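Local coordinates for biotin binding protein A (Gallus gallus, PDB 2C1S) that binds biotin, as a member of the avidin family, and here holds biotin-D-sulfoxide in its pocket, at residues 11-16 with 32-37; 52-57 with 62-67; 37-40 with 44-47. One frame throughout, in Å; residues are numbered along the deposited sequence.

Contact 1: residues 11-16 with 32-37; sequences WRNELG and GSYQTA. With BSO (biotin-D-sulfoxide), chain C.
Residues 11-16 and 32-37 come closest at Gly16 and Ala37, whose CA atoms lie 5.4 Å apart in the loops that follow strands 9-13 and 29-35. After Asn13 the chain reverses in a type I turn closed by Gly16 N on Asn13 O, and Ala37 CB sits against its last peptide, 3.2 Å from Leu15 O. One water ties the backbones together by donating to both Gly16 O and Gln35 O. The side chains of Asn13 and Tyr34 converge from the two strands, crossing at about a right angle, with amide and ring planes 62° apart. Asn13 ND2 and Tyr34 OH approach to 3.1 Å, but the angle is too poor for a hydrogen bond; both point instead at the ureido oxygen of biotin-D-sulfoxide. This is the deep end of the avidin-family biotin site, inside an eight-stranded antiparallel barrel. Asn13 ND2 gives O3 of the ligand a bond of 3.0 Å, and Tyr34 OH gives it one of 2.7 Å, O3 lying near the plane of the tyrosine ring at its edge. Two donors on O3 would probably favour negative charge there; Ser17 OG also bonds the ligand. Asn13 OD1 fixes the rotation of its amide by accepting from Leu15 N, which stands above the carbonyl plane, in an Asx turn, and from Ser17 N. A chi1 of 179° turns Thr36 OG1 away from its main-chain nitrogen, and there it accepts from ureido N2 of the ligand at 2.8 Å along a nearly straight 171° line; OG1 is also hydrogen-bonded to Val38 O. Leu15 CD1 packs 3.6 Å from N1 of the ligand, while Trp112 of a neighbouring subunit packs against the same leucine.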
# COMPACT_ATOMS: atom_id res chain seq x y z
N TRP A 11 -4.06 -21.25 11.59
CA TRP A 11 -4.14 -20.80 10.20
C TRP A 11 -2.78 -20.89 9.49
O TRP A 11 -1.72 -20.76 10.09
CB TRP A 11 -4.64 -19.35 10.15
CG TRP A 11 -5.94 -19.12 10.83
CD1 TRP A 11 -6.12 -18.83 12.15
CD2 TRP A 11 -7.24 -19.17 10.24
NE1 TRP A 11 -7.44 -18.69 12.42
CE2 TRP A 11 -8.16 -18.92 11.27
CE3 TRP A 11 -7.73 -19.44 8.94
CZ2 TRP A 11 -9.55 -18.87 11.05
CZ3 TRP A 11 -9.11 -19.41 8.72
CH2 TRP A 11 -10.00 -19.11 9.77
N ARG A 12 -2.80 -21.09 8.18
CA ARG A 12 -1.59 -21.10 7.36
C ARG A 12 -1.89 -20.31 6.08
O ARG A 12 -3.01 -20.36 5.56
CB ARG A 12 -1.20 -22.53 7.00
CG ARG A 12 0.14 -22.67 6.32
CD ARG A 12 0.37 -24.13 5.88
NE ARG A 12 -0.63 -24.54 4.90
CZ ARG A 12 -0.55 -24.31 3.58
NH1 ARG A 12 0.50 -23.65 3.06
NH2 ARG A 12 -1.53 -24.73 2.77
N ASN A 13 -0.91 -19.56 5.60
CA ASN A 13 -1.08 -18.77 4.39
C ASN A 13 -0.28 -19.38 3.25
O ASN A 13 0.41 -20.41 3.43
CB ASN A 13 -0.75 -17.27 4.61
CG ASN A 13 0.72 -16.97 4.85
OD1 ASN A 13 1.61 -17.74 4.48
ND2 ASN A 13 0.99 -15.79 5.47
N GLU A 14 -0.34 -18.72 2.09
CA GLU A 14 0.25 -19.27 0.86
C GLU A 14 1.77 -19.25 0.81
O GLU A 14 2.37 -19.86 -0.10
CB GLU A 14 -0.36 -18.58 -0.36
CG GLU A 14 0.21 -17.21 -0.71
CD GLU A 14 -0.23 -16.08 0.22
OE1 GLU A 14 -0.98 -16.31 1.18
OE2 GLU A 14 0.18 -14.93 -0.04
N LEU A 15 2.41 -18.56 1.76
CA LEU A 15 3.86 -18.51 1.86
C LEU A 15 4.38 -19.65 2.74
O LEU A 15 5.59 -19.87 2.83
CB LEU A 15 4.33 -17.18 2.45
CG LEU A 15 3.98 -15.91 1.68
CD1 LEU A 15 4.61 -14.67 2.36
CD2 LEU A 15 4.42 -16.03 0.24
N GLY A 16 3.45 -20.35 3.38
CA GLY A 16 3.78 -21.40 4.34
C GLY A 16 3.85 -20.93 5.77
O GLY A 16 4.17 -21.72 6.67
N GLY A 32 -1.95 -13.94 20.05
CA GLY A 32 -1.61 -15.12 19.30
C GLY A 32 -0.14 -15.25 19.04
O GLY A 32 0.67 -14.53 19.62
N SER A 33 0.23 -16.16 18.15
CA SER A 33 1.62 -16.31 17.75
C SER A 33 1.72 -16.47 16.23
O SER A 33 0.76 -16.93 15.59
CB SER A 33 2.29 -17.51 18.45
OG SER A 33 1.53 -18.68 18.20
N TYR A 34 2.86 -16.10 15.67
CA TYR A 34 3.03 -16.06 14.22
C TYR A 34 4.38 -16.63 13.87
O TYR A 34 5.42 -16.13 14.35
CB TYR A 34 2.94 -14.59 13.71
CG TYR A 34 2.61 -14.49 12.23
CD1 TYR A 34 1.31 -14.21 11.82
CD2 TYR A 34 3.59 -14.74 11.25
CE1 TYR A 34 0.97 -14.16 10.47
CE2 TYR A 34 3.27 -14.68 9.84
CZ TYR A 34 1.94 -14.38 9.48
OH TYR A 34 1.54 -14.30 8.15
N GLN A 35 4.36 -17.70 13.07
CA GLN A 35 5.56 -18.36 12.60
C GLN A 35 5.73 -18.14 11.09
O GLN A 35 5.20 -18.91 10.25
CB GLN A 35 5.48 -19.87 12.88
CG GLN A 35 6.76 -20.61 12.55
CD GLN A 35 7.87 -20.35 13.58
OE1 GLN A 35 7.62 -20.31 14.79
NE2 GLN A 35 9.10 -20.18 13.11
N THR A 36 6.46 -17.09 10.74
CA THR A 36 6.61 -16.77 9.32
C THR A 36 7.54 -17.75 8.63
O THR A 36 8.54 -18.19 9.22
CB THR A 36 7.04 -15.26 9.12
OG1 THR A 36 7.18 -15.01 7.73
CG2 THR A 36 8.37 -14.94 9.80
N ALA A 37 7.22 -18.12 7.38
CA ALA A 37 8.08 -19.01 6.59
C ALA A 37 9.23 -18.28 5.94
O ALA A 37 10.21 -18.90 5.51
CB ALA A 37 7.25 -19.73 5.52
C11 BSO C . 11.20 -9.30 8.61
O11 BSO C . 11.74 -10.05 7.77
O12 BSO C . 11.46 -8.09 8.75
C10 BSO C . 10.14 -9.88 9.58
C9 BSO C . 9.29 -11.06 9.04
C8 BSO C . 8.28 -10.52 8.04
C7 BSO C . 7.58 -11.70 7.33
C2 BSO C . 6.58 -11.14 6.30
S1 BSO C . 5.15 -10.31 7.00
C6 BSO C . 4.25 -10.30 5.42
C5 BSO C . 4.58 -11.66 4.77
N1 BSO C . 3.59 -12.65 5.20
C3 BSO C . 4.17 -13.61 5.93
O3 BSO C . 3.53 -14.57 6.36
N2 BSO C . 5.49 -13.45 6.08
C4 BSO C . 5.93 -12.22 5.36
O10 BSO C . 5.61 -8.91 7.27
O HOH W 1 5.63 -21.57 9.32

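Contact 2: residues 52-57 with 62-67; sequences GAQQPP and QQPTFG
Ala53 and Gly67 pair at the loop end of a beta hairpin, strands 48-54 and 66-71 of the avidin barrel, which run antiparallel. They form a hydrogen-bonded pair: Ala53 N gives to Gly67 O, and Gly67 N to Ala53 O, each at 3.0 Å. Gln54 and Phe66, the adjoining non-hydrogen-bonded pair, draw their CA atoms to 4.0 Å and bring CB against CB. Past the end of strand 48-54 the pairing goes on for one more bond, Gln55 N to Thr65 O at 2.9 Å. With CG anti to its backbone N (chi1 -176°) and the chain extended beyond it, Gln54 reaches slantwise across Pro64 and Phe66 and delivers NE2 to Pro64 O at 3.3 Å, a long bond whose donor stands above the carbonyl plane. NE2 also gives to a water that in turn donates to Gln63 OE1, so both of its hydrogens have acceptors. The amide stands nearly upright to the Phe66 ring, 84° between planes, and Pro64 O lies in that ring's plane at its edge. Outward, the donors and acceptors are met by another subunit of the tetramer, not the one that packs against Leu15: Gln55 NE2 bonds Ser77 O and Trp72 O there, Thr65 OG1 bonds Asp76 O and Thr78 OG1, and Gln54 O receives Gln71 NE2. The loop end of the hairpin thus lies in a subunit interface. The side chains of Gln55 and Thr65 run in parallel, with Gln55 CG touching Thr65 OG1. Pro64 turns its ring toward residues 54-57, and its CB lies 3.1 Å from Gln55 O.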
# COMPACT_ATOMS: atom_id res chain seq x y z
N GLY A 52 -4.16 -8.15 18.46
CA GLY A 52 -5.15 -7.54 17.58
C GLY A 52 -6.53 -7.33 18.14
O GLY A 52 -6.78 -7.48 19.34
N ALA A 53 -7.44 -7.01 17.24
CA ALA A 53 -8.84 -6.72 17.57
C ALA A 53 -9.70 -7.00 16.37
O ALA A 53 -9.28 -6.75 15.23
CB ALA A 53 -9.03 -5.30 18.00
N GLN A 54 -10.92 -7.46 16.64
CA GLN A 54 -11.94 -7.73 15.63
C GLN A 54 -13.26 -7.01 15.92
O GLN A 54 -13.68 -6.90 17.10
CB GLN A 54 -12.20 -9.24 15.53
CG GLN A 54 -13.17 -9.56 14.43
CD GLN A 54 -13.41 -11.03 14.23
OE1 GLN A 54 -13.63 -11.76 15.19
NE2 GLN A 54 -13.39 -11.48 12.95
N GLN A 55 -13.89 -6.49 14.87
CA GLN A 55 -15.22 -5.90 15.00
C GLN A 55 -16.23 -6.97 15.45
O GLN A 55 -16.05 -8.15 15.19
CB GLN A 55 -15.69 -5.21 13.72
CG GLN A 55 -14.83 -4.02 13.29
CD GLN A 55 -15.20 -2.73 14.00
OE1 GLN A 55 -16.14 -2.66 14.80
NE2 GLN A 55 -14.46 -1.69 13.68
N PRO A 56 -17.27 -6.54 16.18
CA PRO A 56 -18.41 -7.41 16.50
C PRO A 56 -19.10 -7.90 15.21
O PRO A 56 -19.31 -7.10 14.29
CB PRO A 56 -19.33 -6.51 17.32
CG PRO A 56 -18.89 -5.10 17.00
CD PRO A 56 -17.41 -5.20 16.77
N PRO A 57 -19.45 -9.20 15.14
CA PRO A 57 -20.24 -9.62 13.99
C PRO A 57 -21.48 -8.75 13.80
O PRO A 57 -22.15 -8.37 14.78
CB PRO A 57 -20.63 -11.07 14.32
CG PRO A 57 -20.38 -11.20 15.82
CD PRO A 57 -19.17 -10.33 16.04
N GLN A 62 -22.16 -11.47 7.03
CA GLN A 62 -20.82 -11.09 6.58
C GLN A 62 -19.92 -11.08 7.80
O GLN A 62 -20.30 -10.56 8.85
CB GLN A 62 -20.85 -9.70 5.94
CG GLN A 62 -21.79 -9.57 4.75
CD GLN A 62 -21.93 -8.13 4.26
OE1 GLN A 62 -22.82 -7.84 3.46
NE2 GLN A 62 -21.04 -7.22 4.72
N GLN A 63 -18.74 -11.68 7.68
CA GLN A 63 -17.81 -11.73 8.81
C GLN A 63 -17.14 -10.37 9.03
O GLN A 63 -16.91 -9.65 8.06
CB GLN A 63 -16.77 -12.81 8.56
CG GLN A 63 -17.41 -14.17 8.33
CD GLN A 63 -18.03 -14.69 9.59
OE1 GLN A 63 -17.49 -14.48 10.69
NE2 GLN A 63 -19.17 -15.36 9.46
N PRO A 64 -16.88 -10.02 10.32
CA PRO A 64 -16.35 -8.69 10.64
C PRO A 64 -14.88 -8.53 10.34
O PRO A 64 -14.10 -9.51 10.40
CB PRO A 64 -16.62 -8.55 12.14
CG PRO A 64 -16.61 -9.95 12.65
CD PRO A 64 -17.17 -10.80 11.54
N THR A 65 -14.48 -7.29 10.06
CA THR A 65 -13.08 -7.01 9.79
C THR A 65 -12.26 -7.08 11.09
O THR A 65 -12.82 -6.98 12.19
CB THR A 65 -12.89 -5.63 9.15
OG1 THR A 65 -13.44 -4.64 10.02
CG2 THR A 65 -13.55 -5.56 7.76
N PHE A 66 -10.95 -7.30 10.95
CA PHE A 66 -10.04 -7.39 12.07
C PHE A 66 -8.62 -7.02 11.65
O PHE A 66 -8.31 -6.98 10.46
CB PHE A 66 -10.04 -8.83 12.63
CG PHE A 66 -9.55 -9.85 11.66
CD1 PHE A 66 -8.25 -10.33 11.74
CD2 PHE A 66 -10.43 -10.41 10.70
CE1 PHE A 66 -7.78 -11.31 10.84
CE2 PHE A 66 -9.97 -11.39 9.79
CZ PHE A 66 -8.66 -11.86 9.87
N GLY A 67 -7.76 -6.79 12.63
CA GLY A 67 -6.40 -6.42 12.35
C GLY A 67 -5.51 -6.91 13.47
O GLY A 67 -5.98 -7.12 14.61
O HOH W 2 -14.57 -13.81 11.65

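Contact 3: residues 37-40 with 44-47; sequences AVTA and QILV. With BSO (biotin-D-sulfoxide), chain C.
The loop between strands 29-35 and 48-54, which borders the carboxylate end of the biotin pocket, folds back on itself here through the side chain of Ile45. The CD1 methyl of Ile45 reaches the backbone at Ala37, 3.7 Å from Ala37 O, and CG1 lies 3.9 Å from Thr39 CG2. The isoleucine and threonine side chains pass each other antiparallel, and Phe74 touches both. Thr39 divides its two branches between loop and ligand: chi1 of 178° swings OG1 away from the main-chain nitrogen and leaves the methyl beside Ile45, while the hydroxyl gives its proton to O11 of the biotin-D-sulfoxide carboxylate at 2.6 Å. Ala40 N gives to the same oxygen at 2.8 Å, so two donors grip O11; Thr39 OG1 is also hydrogen-bonded to Thr41 OG1. Nearer the ring system, Val38 CG2 packs 3.6 Å from ureido N2 of the ligand. Trp112 of a neighbouring subunit packs on Val38 and Ala40. A loop that follows the third strand and holds the valeryl carboxylate is typical of the avidin-family biotin site.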
# COMPACT_ATOMS: atom_id res chain seq x y z
N ALA A 37 7.22 -18.12 7.38
CA ALA A 37 8.08 -19.01 6.59
C ALA A 37 9.23 -18.28 5.94
O ALA A 37 10.21 -18.90 5.51
CB ALA A 37 7.25 -19.73 5.52
N VAL A 38 9.09 -16.95 5.83
CA VAL A 38 9.99 -16.09 5.08
C VAL A 38 10.40 -14.85 5.91
O VAL A 38 9.70 -14.44 6.83
CB VAL A 38 9.35 -15.65 3.73
CG1 VAL A 38 9.02 -16.86 2.86
CG2 VAL A 38 8.08 -14.89 3.98
N THR A 39 11.55 -14.30 5.60
CA THR A 39 12.00 -13.07 6.23
C THR A 39 12.85 -12.29 5.24
O THR A 39 13.56 -12.87 4.40
CB THR A 39 12.80 -13.35 7.54
OG1 THR A 39 13.27 -12.12 8.11
CG2 THR A 39 13.98 -14.24 7.26
N ALA A 40 12.78 -10.96 5.34
CA ALA A 40 13.65 -10.06 4.58
C ALA A 40 15.04 -9.92 5.22
O ALA A 40 15.93 -9.28 4.65
CB ALA A 40 13.00 -8.71 4.40
N GLN A 44 17.67 -16.14 11.81
CA GLN A 44 16.85 -17.31 12.05
C GLN A 44 15.46 -16.85 12.51
O GLN A 44 15.32 -16.06 13.44
CB GLN A 44 17.54 -18.23 13.08
CG GLN A 44 16.67 -19.31 13.78
CD GLN A 44 16.08 -20.34 12.82
OE1 GLN A 44 16.71 -20.72 11.82
NE2 GLN A 44 14.87 -20.79 13.12
N ILE A 45 14.43 -17.34 11.83
CA ILE A 45 13.06 -16.99 12.20
C ILE A 45 12.71 -17.62 13.55
O ILE A 45 13.08 -18.78 13.83
CB ILE A 45 12.02 -17.43 11.13
CG1 ILE A 45 12.25 -16.73 9.79
CG2 ILE A 45 10.61 -17.10 11.60
CD1 ILE A 45 11.74 -17.53 8.59
N LEU A 46 12.01 -16.85 14.38
CA LEU A 46 11.54 -17.27 15.69
C LEU A 46 10.06 -16.93 15.82
O LEU A 46 9.61 -15.90 15.29
CB LEU A 46 12.35 -16.55 16.79
CG LEU A 46 13.85 -16.86 16.92
CD1 LEU A 46 14.59 -15.77 17.72
CD2 LEU A 46 14.08 -18.24 17.54
N VAL A 47 9.30 -17.78 16.53
CA VAL A 47 7.88 -17.50 16.80
C VAL A 47 7.71 -16.11 17.41
O VAL A 47 8.47 -15.69 18.30
CB VAL A 47 7.17 -18.61 17.67
CG1 VAL A 47 7.79 -18.70 19.08
CG2 VAL A 47 5.64 -18.37 17.74
C11 BSO C . 11.20 -9.30 8.61
O11 BSO C . 11.74 -10.05 7.77
O12 BSO C . 11.46 -8.09 8.75
C10 BSO C . 10.14 -9.88 9.58
C9 BSO C . 9.29 -11.06 9.04
C8 BSO C . 8.28 -10.52 8.04
C7 BSO C . 7.58 -11.70 7.33
C2 BSO C . 6.58 -11.14 6.30
S1 BSO C . 5.15 -10.31 7.00
C6 BSO C . 4.25 -10.30 5.42
C5 BSO C . 4.58 -11.66 4.77
N1 BSO C . 3.59 -12.65 5.20
C3 BSO C . 4.17 -13.61 5.93
O3 BSO C . 3.53 -14.57 6.36
N2 BSO C . 5.49 -13.45 6.08
C4 BSO C . 5.93 -12.22 5.36
O10 BSO C . 5.61 -8.91 7.27

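Overall arrangement
Contacts 1 and 3 meet on one ligand: residues 11-16 with 32-37 hold the ureido head of biotin-D-sulfoxide, while Thr39 and Ala40 of contact 3 hold its carboxylate and Val38 packs on the ureido ring. They share Ala37, their centres are 10 Å apart, and they touch directly, with Ile45 CD1 of contact 3 packed 3.3 Å from Thr36 O of contact 1. Contact 2 lies across the centre of the chain, 19 Å from contact 1 and 27 Å from contact 3 between centres, and the Phe66 side chain is about 13 Å from the ligand. Strands 29-35 and 48-54, neighbours in the barrel, link contacts 1 and 2, and the loop of contact 3 joins those strands along the chain.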